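Long-range contacts in uncharacterized protein (PDB 4XG0), which probably acts as a kinase of the DUF1537 family, which phosphorylates acid sugars in catabolic pathways: residues Asp112-Ile123 with Ala136-Arg147; Arg248-Val259 with Ala417-Phe425. All blocks are in the same frame, centred on the assembly; numbering follows the deposited sequence.

Interaction 1: Asp112-Ile123 with Ala136-Arg147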
loop_
_atom_site.group_PDB
_atom_site.type_symbol
_atom_site.label_atom_id
_atom_site.label_comp_id
_atom_site.label_asym_id
_atom_site.label_seq_id
_atom_site.Cartn_x
_atom_site.Cartn_y
_atom_site.Cartn_z
ATOM N N ASP A 112 -13.960 -2.281 -15.558
ATOM C CA ASP A 112 -14.372 -0.918 -15.872
ATOM C C ASP A 112 -14.971 -0.301 -14.611
ATOM O O ASP A 112 -15.804 -0.934 -13.921
ATOM C CB ASP A 112 -15.434 -0.969 -17.002
ATOM C CG ASP A 112 -15.879 0.420 -17.515
ATOM O OD1 ASP A 112 -15.039 1.337 -17.713
ATOM O OD2 ASP A 112 -17.115 0.552 -17.798
ATOM N N SER A 113 -14.586 0.938 -14.344
ATOM C CA SER A 113 -15.219 1.715 -13.279
ATOM C C SER A 113 -16.691 1.883 -13.535
ATOM O O SER A 113 -17.448 2.034 -12.581
ATOM C CB SER A 113 -14.598 3.103 -13.105
ATOM O OG SER A 113 -14.727 3.883 -14.265
ATOM N N THR A 114 -17.083 1.914 -14.813
ATOM C CA THR A 114 -18.488 2.091 -15.143
ATOM C C THR A 114 -19.226 0.806 -15.509
ATOM O O THR A 114 -20.286 0.863 -16.146
ATOM C CB THR A 114 -18.695 3.191 -16.215
ATOM O OG1 THR A 114 -17.785 3.016 -17.308
ATOM C CG2 THR A 114 -18.517 4.578 -15.596
ATOM N N LEU A 115 -18.708 -0.339 -15.061
ATOM C CA LEU A 115 -19.446 -1.618 -15.087
ATOM C C LEU A 115 -19.664 -2.272 -16.450
ATOM O O LEU A 115 -20.406 -3.238 -16.514
ATOM C CB LEU A 115 -20.841 -1.459 -14.455
ATOM C CG LEU A 115 -20.898 -0.659 -13.167
ATOM C CD1 LEU A 115 -22.330 -0.619 -12.630
ATOM C CD2 LEU A 115 -19.955 -1.224 -12.098
ATOM N N ARG A 116 -19.059 -1.751 -17.520
ATOM C CA ARG A 116 -19.281 -2.314 -18.837
ATOM C C ARG A 116 -18.608 -3.667 -18.889
ATOM O O ARG A 116 -17.458 -3.821 -18.451
ATOM C CB ARG A 116 -18.763 -1.409 -19.951
ATOM C CG ARG A 116 -19.529 -0.109 -20.092
ATOM C CD ARG A 116 -18.811 0.882 -20.988
ATOM N NE ARG A 116 -17.552 1.340 -20.405
ATOM C CZ ARG A 116 -16.649 2.099 -21.032
ATOM N NH1 ARG A 116 -16.853 2.486 -22.288
ATOM N NH2 ARG A 116 -15.532 2.470 -20.408
ATOM N N GLY A 117 -19.339 -4.652 -19.389
ATOM C CA GLY A 117 -18.852 -6.007 -19.512
ATOM C C GLY A 117 -19.854 -7.036 -19.019
ATOM O O GLY A 117 -20.954 -6.683 -18.595
ATOM N N ALA A 118 -19.463 -8.311 -19.093
ATOM C CA ALA A 118 -20.210 -9.413 -18.493
ATOM C C ALA A 118 -19.907 -9.470 -17.000
ATOM O O ALA A 118 -19.276 -10.412 -16.497
ATOM C CB ALA A 118 -19.842 -10.731 -19.163
ATOM N N PHE A 119 -20.385 -8.451 -16.298
ATOM C CA PHE A 119 -19.885 -8.109 -14.987
ATOM C C PHE A 119 -20.040 -9.244 -13.986
ATOM O O PHE A 119 -19.041 -9.686 -13.383
ATOM C CB PHE A 119 -20.593 -6.843 -14.507
ATOM C CG PHE A 119 -19.862 -6.084 -13.466
ATOM C CD1 PHE A 119 -18.781 -5.292 -13.797
ATOM C CD2 PHE A 119 -20.283 -6.108 -12.144
ATOM C CE1 PHE A 119 -18.127 -4.569 -12.802
ATOM C CE2 PHE A 119 -19.625 -5.402 -11.171
ATOM C CZ PHE A 119 -18.571 -4.634 -11.498
ATOM N N LYS A 120 -21.277 -9.733 -13.821
ATOM C CA LYS A 120 -21.536 -10.777 -12.856
ATOM C C LYS A 120 -20.917 -12.074 -13.304
ATOM O O LYS A 120 -20.395 -12.812 -12.489
ATOM C CB LYS A 120 -23.065 -10.992 -12.652
ATOM C CG LYS A 120 -23.368 -12.066 -11.628
ATOM C CD LYS A 120 -24.937 -12.337 -11.571
ATOM C CE LYS A 120 -25.279 -13.626 -10.855
ATOM N NZ LYS A 120 -24.811 -13.635 -9.444
ATOM N N ALA A 121 -20.963 -12.350 -14.599
ATOM C CA ALA A 121 -20.519 -13.649 -15.097
ATOM C C ALA A 121 -19.033 -13.843 -14.780
ATOM O O ALA A 121 -18.620 -14.897 -14.307
ATOM C CB ALA A 121 -20.784 -13.775 -16.611
ATOM N N GLU A 122 -18.261 -12.787 -14.996
ATOM C CA GLU A 122 -16.788 -12.867 -14.839
ATOM C C GLU A 122 -16.444 -12.925 -13.361
ATOM O O GLU A 122 -15.554 -13.671 -12.960
ATOM C CB GLU A 122 -16.074 -11.695 -15.524
ATOM C CG GLU A 122 -16.147 -11.696 -17.049
ATOM C CD GLU A 122 -15.150 -10.725 -17.670
ATOM O OE1 GLU A 122 -14.275 -10.250 -16.919
ATOM O OE2 GLU A 122 -15.218 -10.446 -18.892
ATOM N N ILE A 123 -17.188 -12.196 -12.531
ATOM C CA ILE A 123 -16.927 -12.208 -11.089
ATOM C C ILE A 123 -17.173 -13.566 -10.452
ATOM O O ILE A 123 -16.327 -14.074 -9.732
ATOM C CB ILE A 123 -17.716 -11.106 -10.356
ATOM C CG1 ILE A 123 -17.067 -9.750 -10.660
ATOM C CG2 ILE A 123 -17.751 -11.383 -8.857
ATOM C CD1 ILE A 123 -17.973 -8.568 -10.337
ATOM N N ALA A 136 -15.549 -12.161 -3.074
ATOM C CA ALA A 136 -15.335 -11.132 -4.093
ATOM C C ALA A 136 -15.750 -9.845 -3.431
ATOM O O ALA A 136 -16.914 -9.706 -3.040
ATOM C CB ALA A 136 -16.187 -11.395 -5.347
ATOM N N VAL A 137 -14.804 -8.920 -3.309
ATOM C CA VAL A 137 -15.020 -7.649 -2.640
ATOM C C VAL A 137 -15.052 -6.592 -3.721
ATOM O O VAL A 137 -14.017 -6.188 -4.261
ATOM C CB VAL A 137 -13.920 -7.374 -1.619
ATOM C CG1 VAL A 137 -14.247 -6.081 -0.840
ATOM C CG2 VAL A 137 -13.752 -8.596 -0.690
ATOM N N VAL A 138 -16.252 -6.145 -4.033
ATOM C CA VAL A 138 -16.487 -5.418 -5.265
ATOM C C VAL A 138 -16.636 -3.933 -4.994
ATOM O O VAL A 138 -17.549 -3.486 -4.264
ATOM C CB VAL A 138 -17.758 -5.926 -5.949
ATOM C CG1 VAL A 138 -17.963 -5.213 -7.240
ATOM C CG2 VAL A 138 -17.656 -7.421 -6.208
ATOM N N CYS A 139 -15.745 -3.155 -5.588
ATOM C CA CYS A 139 -15.824 -1.703 -5.469
ATOM C C CYS A 139 -15.115 -1.023 -6.659
ATOM O O CYS A 139 -13.908 -0.753 -6.625
ATOM C CB CYS A 139 -15.178 -1.252 -4.173
ATOM S SG CYS A 139 -15.119 0.561 -4.012
ATOM N N PRO A 140 -15.877 -0.690 -7.697
ATOM C CA PRO A 140 -15.210 -0.180 -8.902
ATOM C C PRO A 140 -14.946 1.337 -8.866
ATOM O O PRO A 140 -14.650 1.964 -9.897
ATOM C CB PRO A 140 -16.190 -0.553 -10.025
ATOM C CG PRO A 140 -17.050 -1.621 -9.448
ATOM C CD PRO A 140 -17.210 -1.204 -8.020
ATOM N N ALA A 141 -15.101 1.941 -7.711
ATOM C CA ALA A 141 -14.862 3.395 -7.586
ATOM C C ALA A 141 -13.511 3.825 -8.106
ATOM O O ALA A 141 -12.502 3.117 -7.944
ATOM C CB ALA A 141 -14.979 3.832 -6.147
ATOM N N PHE A 142 -13.477 5.041 -8.660
ATOM C CA PHE A 142 -12.225 5.634 -9.116
ATOM C C PHE A 142 -12.392 7.111 -8.862
ATOM O O PHE A 142 -12.756 7.876 -9.747
ATOM C CB PHE A 142 -12.022 5.340 -10.605
ATOM C CG PHE A 142 -10.589 5.432 -11.064
ATOM C CD1 PHE A 142 -9.627 5.993 -10.257
ATOM C CD2 PHE A 142 -10.235 4.950 -12.301
ATOM C CE1 PHE A 142 -8.289 6.051 -10.675
ATOM C CE2 PHE A 142 -8.890 5.008 -12.718
ATOM C CZ PHE A 142 -7.950 5.553 -11.912
ATOM N N PRO A 143 -12.196 7.519 -7.614
ATOM C CA PRO A 143 -12.622 8.859 -7.236
ATOM C C PRO A 143 -11.946 9.985 -8.014
ATOM O O PRO A 143 -12.585 11.018 -8.231
ATOM C CB PRO A 143 -12.298 8.916 -5.748
ATOM C CG PRO A 143 -12.352 7.438 -5.312
ATOM C CD PRO A 143 -11.850 6.678 -6.460
ATOM N N VAL A 144 -10.694 9.820 -8.419
ATOM C CA VAL A 144 -10.005 10.932 -9.053
ATOM C C VAL A 144 -10.537 11.132 -10.464
ATOM O O VAL A 144 -10.375 12.202 -11.036
ATOM C CB VAL A 144 -8.436 10.757 -8.994
ATOM C CG1 VAL A 144 -7.969 9.715 -9.977
ATOM C CG2 VAL A 144 -7.744 12.070 -9.231
ATOM N N THR A 145 -11.243 10.126 -11.003
ATOM C CA THR A 145 -11.971 10.324 -12.258
ATOM C C THR A 145 -13.486 10.439 -12.128
ATOM O O THR A 145 -14.187 10.427 -13.120
ATOM C CB THR A 145 -11.640 9.249 -13.291
ATOM O OG1 THR A 145 -12.077 7.980 -12.840
ATOM C CG2 THR A 145 -10.112 9.148 -13.475
ATOM N N GLY A 146 -13.977 10.570 -10.907
ATOM C CA GLY A 146 -15.378 10.889 -10.687
ATOM C C GLY A 146 -16.287 9.699 -10.503
ATOM O O GLY A 146 -17.507 9.857 -10.443
ATOM N N ARG A 147 -15.733 8.506 -10.365
ATOM C CA ARG A 147 -16.605 7.357 -10.133
ATOM C C ARG A 147 -16.605 7.013 -8.657
ATOM O O ARG A 147 -15.555 6.923 -8.032
ATOM C CB ARG A 147 -16.163 6.171 -10.959
ATOM C CG ARG A 147 -16.429 6.298 -12.445
ATOM C CD ARG A 147 -15.248 6.905 -13.164
ATOM N NE ARG A 147 -15.421 6.808 -14.606
ATOM C CZ ARG A 147 -15.774 7.816 -15.407
ATOM N NH1 ARG A 147 -15.944 7.588 -16.701
ATOM N NH2 ARG A 147 -15.950 9.050 -14.937
HETATM O O HOH W 1 -15.509 4.871 -17.527
#
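S113 and R147 meet through a strongly bent, weak hydrogen bond: NE of R147 gives to OG of S113 at 3.0 Å with an N-H...O angle of only 134°. The arginine chain folds at its second torsion (chi2 91°), laying CG and CD against the serine before the guanidinium turns its edge to OG. That hydroxyl also binds a citrate molecule. One water joins the segments a second time, giving a proton to T114 OG1 and accepting from R147 NH1, while T114 CG2 lies beside the arginine. Within 112-123, R116 grips the D112 carboxylate side-on in a salt bridge (R116 NE to D112 OD2 2.8 Å), meeting both oxygens from above the carboxylate plane; OD2 also accepts from R116 N and T114 OG1, and OD1 bonds the citrate. The segments belong to a beta-alpha-beta crossover of a Rossmann-like parallel sheet: helix 119-130 leads from strand 106-110 to strand 135-139, which are not adjacent, since strand 234-238 runs between them. The axes of 119-123 and 136-139 run in roughly opposite directions (148°). Apolar packing joins the helix and the turn before it to the strand and P140 beyond it. P140 presents CG to the edge of the F119 ring, 3.9 Å from F119 CZ, and also meets L115 CD2. F119 and I123 both touch V138, and toward the start of the strand segment I123 CG2 lies 3.8 Å from A136 CB. The carbonyl O of S113, buried near P140 CB, has no polar partner.

Interaction 2: Arg248-Val259 with Ala417-Phe425. With SO4 (sulfate ion), chain D.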
loop_
_atom_site.group_PDB
_atom_site.type_symbol
_atom_site.label_atom_id
_atom_site.label_comp_id
_atom_site.label_asym_id
_atom_site.label_seq_id
_atom_site.Cartn_x
_atom_site.Cartn_y
_atom_site.Cartn_z
ATOM N N ARG A 248 0.156 -1.035 -2.423
ATOM C CA ARG A 248 0.718 -0.613 -1.175
ATOM C C ARG A 248 0.366 -1.501 0.039
ATOM O O ARG A 248 1.223 -1.802 0.881
ATOM C CB ARG A 248 0.327 0.847 -0.900
ATOM C CG ARG A 248 0.926 1.854 -1.876
ATOM C CD ARG A 248 0.731 3.274 -1.426
ATOM N NE ARG A 248 -0.630 3.705 -1.706
ATOM C CZ ARG A 248 -0.997 4.362 -2.806
ATOM N NH1 ARG A 248 -2.267 4.701 -2.959
ATOM N NH2 ARG A 248 -0.120 4.643 -3.766
ATOM N N VAL A 249 -0.883 -1.946 0.135
ATOM C CA VAL A 249 -1.247 -2.718 1.292
ATOM C C VAL A 249 -0.561 -4.074 1.266
ATOM O O VAL A 249 -0.048 -4.532 2.271
ATOM C CB VAL A 249 -2.774 -2.889 1.378
ATOM C CG1 VAL A 249 -3.092 -3.951 2.395
ATOM C CG2 VAL A 249 -3.384 -1.560 1.780
ATOM N N TRP A 250 -0.517 -4.679 0.094
ATOM C CA TRP A 250 0.118 -5.971 -0.050
ATOM C C TRP A 250 1.648 -5.869 0.123
ATOM O O TRP A 250 2.288 -6.796 0.631
ATOM C CB TRP A 250 -0.265 -6.592 -1.386
ATOM C CG TRP A 250 -1.668 -7.198 -1.377
ATOM C CD1 TRP A 250 -2.352 -7.659 -0.285
ATOM C CD2 TRP A 250 -2.538 -7.397 -2.504
ATOM N NE1 TRP A 250 -3.607 -8.125 -0.671
ATOM C CE2 TRP A 250 -3.732 -7.978 -2.019
ATOM C CE3 TRP A 250 -2.424 -7.142 -3.876
ATOM C CZ2 TRP A 250 -4.794 -8.307 -2.853
ATOM C CZ3 TRP A 250 -3.453 -7.466 -4.693
ATOM C CH2 TRP A 250 -4.645 -8.045 -4.178
ATOM N N ALA A 251 2.233 -4.741 -0.268
ATOM C CA ALA A 251 3.641 -4.491 0.032
ATOM C C ALA A 251 3.869 -4.328 1.555
ATOM O O ALA A 251 4.832 -4.829 2.119
ATOM C CB ALA A 251 4.100 -3.227 -0.715
ATOM N N GLY A 252 2.967 -3.620 2.229
ATOM C CA GLY A 252 3.097 -3.401 3.650
ATOM C C GLY A 252 3.099 -4.702 4.431
ATOM O O GLY A 252 3.677 -4.801 5.503
ATOM N N GLY A 253 2.419 -5.702 3.874
ATOM C CA GLY A 253 2.380 -7.012 4.498
ATOM C C GLY A 253 3.733 -7.675 4.462
ATOM O O GLY A 253 3.996 -8.608 5.232
ATOM N N GLN A 254 4.616 -7.176 3.604
ATOM C CA GLN A 254 5.993 -7.679 3.538
ATOM C C GLN A 254 7.005 -6.880 4.380
ATOM O O GLN A 254 8.166 -7.253 4.440
ATOM C CB GLN A 254 6.457 -7.697 2.077
ATOM C CG GLN A 254 5.563 -8.525 1.177
ATOM C CD GLN A 254 5.513 -9.956 1.658
ATOM O OE1 GLN A 254 6.555 -10.554 1.936
ATOM N NE2 GLN A 254 4.315 -10.501 1.781
ATOM N N ALA A 255 6.578 -5.799 5.036
ATOM C CA ALA A 255 7.494 -5.021 5.895
ATOM C C ALA A 255 7.704 -5.756 7.203
ATOM O O ALA A 255 6.767 -6.364 7.720
ATOM C CB ALA A 255 6.939 -3.670 6.170
ATOM N N ALA A 256 8.928 -5.695 7.723
ATOM C CA ALA A 256 9.297 -6.452 8.929
ATOM C C ALA A 256 9.957 -5.507 9.944
ATOM O O ALA A 256 10.951 -4.865 9.634
ATOM C CB ALA A 256 10.230 -7.587 8.568
ATOM N N GLY A 257 9.382 -5.429 11.147
ATOM C CA GLY A 257 9.933 -4.616 12.211
ATOM C C GLY A 257 9.363 -3.212 12.106
ATOM O O GLY A 257 8.741 -2.879 11.091
ATOM N N PRO A 258 9.610 -2.384 13.130
ATOM C CA PRO A 258 9.116 -1.011 13.143
ATOM C C PRO A 258 9.941 -0.122 12.247
ATOM O O PRO A 258 11.095 -0.418 11.973
ATOM C CB PRO A 258 9.319 -0.606 14.595
ATOM C CG PRO A 258 10.561 -1.305 14.972
ATOM C CD PRO A 258 10.468 -2.654 14.291
ATOM N N VAL A 259 9.334 0.948 11.765
ATOM C CA VAL A 259 10.071 2.051 11.197
ATOM C C VAL A 259 10.593 2.889 12.346
ATOM O O VAL A 259 9.846 3.251 13.261
ATOM C CB VAL A 259 9.170 2.927 10.267
ATOM C CG1 VAL A 259 9.910 4.184 9.904
ATOM C CG2 VAL A 259 8.834 2.182 9.023
ATOM N N ALA A 417 7.042 7.170 7.249
ATOM C CA ALA A 417 7.025 5.815 7.782
ATOM C C ALA A 417 6.120 4.926 6.958
ATOM O O ALA A 417 6.465 3.785 6.619
ATOM C CB ALA A 417 6.596 5.828 9.231
ATOM N N GLN A 418 4.945 5.429 6.608
ATOM C CA GLN A 418 4.026 4.648 5.823
ATOM C C GLN A 418 4.633 4.333 4.450
ATOM O O GLN A 418 4.477 3.230 3.948
ATOM C CB GLN A 418 2.690 5.401 5.700
ATOM C CG GLN A 418 1.694 4.743 4.753
ATOM C CD GLN A 418 0.340 5.473 4.649
ATOM O OE1 GLN A 418 -0.691 4.835 4.437
ATOM N NE2 GLN A 418 0.353 6.802 4.750
ATOM N N ALA A 419 5.356 5.294 3.864
ATOM C CA ALA A 419 5.966 5.120 2.544
ATOM C C ALA A 419 6.938 3.975 2.547
ATOM O O ALA A 419 7.042 3.255 1.559
ATOM C CB ALA A 419 6.657 6.351 2.125
ATOM N N ILE A 420 7.662 3.826 3.647
ATOM C CA ILE A 420 8.659 2.745 3.731
ATOM C C ILE A 420 7.902 1.424 3.777
ATOM O O ILE A 420 8.216 0.468 3.065
ATOM C CB ILE A 420 9.562 2.892 4.959
ATOM C CG1 ILE A 420 10.592 4.020 4.752
ATOM C CG2 ILE A 420 10.306 1.595 5.233
ATOM C CD1 ILE A 420 11.295 4.476 6.039
ATOM N N ARG A 421 6.885 1.368 4.628
ATOM C CA ARG A 421 6.169 0.119 4.824
ATOM C C ARG A 421 5.497 -0.319 3.536
ATOM O O ARG A 421 5.463 -1.484 3.219
ATOM C CB ARG A 421 5.105 0.291 5.890
ATOM C CG ARG A 421 5.667 0.608 7.216
ATOM C CD ARG A 421 4.696 0.373 8.336
ATOM N NE ARG A 421 5.530 0.021 9.461
ATOM C CZ ARG A 421 5.974 -1.207 9.693
ATOM N NH1 ARG A 421 5.592 -2.227 8.930
ATOM N NH2 ARG A 421 6.767 -1.414 10.713
ATOM N N GLU A 422 4.952 0.653 2.805
ATOM C CA GLU A 422 4.094 0.371 1.666
ATOM C C GLU A 422 4.807 0.276 0.327
ATOM O O GLU A 422 4.185 0.331 -0.714
ATOM C CB GLU A 422 2.998 1.412 1.608
ATOM C CG GLU A 422 2.069 1.273 2.797
ATOM C CD GLU A 422 0.854 2.169 2.713
ATOM O OE1 GLU A 422 0.880 3.191 1.983
ATOM O OE2 GLU A 422 -0.105 1.847 3.428
ATOM N N ARG A 423 6.137 0.175 0.380
ATOM C CA ARG A 423 6.936 -0.083 -0.799
ATOM C C ARG A 423 7.491 -1.485 -0.721
ATOM O O ARG A 423 7.911 -1.921 0.348
ATOM C CB ARG A 423 8.083 0.914 -0.891
ATOM C CG ARG A 423 9.075 0.605 -1.979
ATOM C CD ARG A 423 9.880 1.811 -2.367
ATOM N NE ARG A 423 9.021 2.782 -3.030
ATOM C CZ ARG A 423 8.842 2.847 -4.349
ATOM N NH1 ARG A 423 8.023 3.759 -4.844
ATOM N NH2 ARG A 423 9.473 2.014 -5.170
ATOM N N ARG A 424 7.481 -2.154 -1.859
ATOM C CA ARG A 424 8.098 -3.463 -2.016
ATOM C C ARG A 424 9.570 -3.217 -2.340
ATOM O O ARG A 424 9.895 -2.518 -3.305
ATOM C CB ARG A 424 7.440 -4.228 -3.136
ATOM C CG ARG A 424 8.017 -5.620 -3.306
ATOM C CD ARG A 424 7.741 -6.465 -2.064
ATOM N NE ARG A 424 8.203 -7.838 -2.281
ATOM C CZ ARG A 424 8.924 -8.550 -1.421
ATOM N NH1 ARG A 424 9.314 -8.042 -0.260
ATOM N NH2 ARG A 424 9.277 -9.798 -1.744
ATOM N N PHE A 425 10.442 -3.786 -1.528
ATOM C CA PHE A 425 11.881 -3.714 -1.793
ATOM C C PHE A 425 12.392 -5.086 -2.221
ATOM O O PHE A 425 12.007 -6.073 -1.632
ATOM C CB PHE A 425 12.600 -3.274 -0.536
ATOM C CG PHE A 425 12.296 -1.882 -0.127
ATOM C CD1 PHE A 425 13.016 -0.834 -0.649
ATOM C CD2 PHE A 425 11.282 -1.622 0.792
ATOM C CE1 PHE A 425 12.748 0.475 -0.250
ATOM C CE2 PHE A 425 10.975 -0.323 1.173
ATOM C CZ PHE A 425 11.718 0.734 0.662
HETATM S S SO4 D . -1.919 7.093 -6.046
HETATM O O1 SO4 D . -3.014 6.625 -5.157
HETATM O O2 SO4 D . -2.141 6.798 -7.474
HETATM O O3 SO4 D . -0.659 6.427 -5.687
HETATM O O4 SO4 D . -1.766 8.548 -5.934
HETATM O O HOH W 2 7.475 -3.842 2.092
HETATM O O HOH W 3 9.265 -9.933 2.494
#
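Three arginines and a glutamate carry the charged part of the contact. R248 crosses E422, with R248 CD 3.4 Å from E422 OE1, but R248 NE stays 4.0 Å from E422 OE1, beyond a salt bridge. The guanidinium continues to a sulfate ion, which NH1 and NH2 each bond through a different oxygen, R248 NH2 at 2.7 Å to sulfate O3. The chain of R421 runs extended past V259, and R421 NH2 bonds the carbonyl O of G257 at a modelled 2.5 Å, a length too short to take literally; D316 supplies its salt bridge. R424 lays one guanidinium face over Q254 CG and pairs with E72.

Backbone contacts follow: a CA-H...O contact runs from G252 CA to R421 O (3.1 Å), and a water lies between A251 O and R423 O. The apolar part centres on V259 and A251. A251 CB rests on the backbone of E422 to R424, and V259 CG1 meets A417 CB at 3.8 Å, while V259 CG2 reaches I420.

Helix 240-252 leaves the parallel sheet, strand 259-263 enters the mixed one, and the tail after helix 412-421 returns toward A48. This is consistent with a junction between the probable sugar-binding and nucleotide-binding domains.

Overall arrangement
Interactions 1 and 2 follow one another along the chain, their centres about 27 Å apart and their nearest atoms about 9 Å apart, without touching. Helix 240-252 connects them: S239, just before its start, bonds P140 O and touches F142 of interaction 1, whereas its last turns carry the R248-G252 part of interaction 2. The citrate, about 3 Å from the S113 side chain and probably from the crystallisation liquor, may mark the acid-sugar pocket. The sulfate on R248, probably also from the liquor, is not in contact with interaction 1: its O2 is 7.0 Å from F142 CE1. Interaction 1 lies in the first, parallel sheet, and interaction 2 where the chain passes into the second.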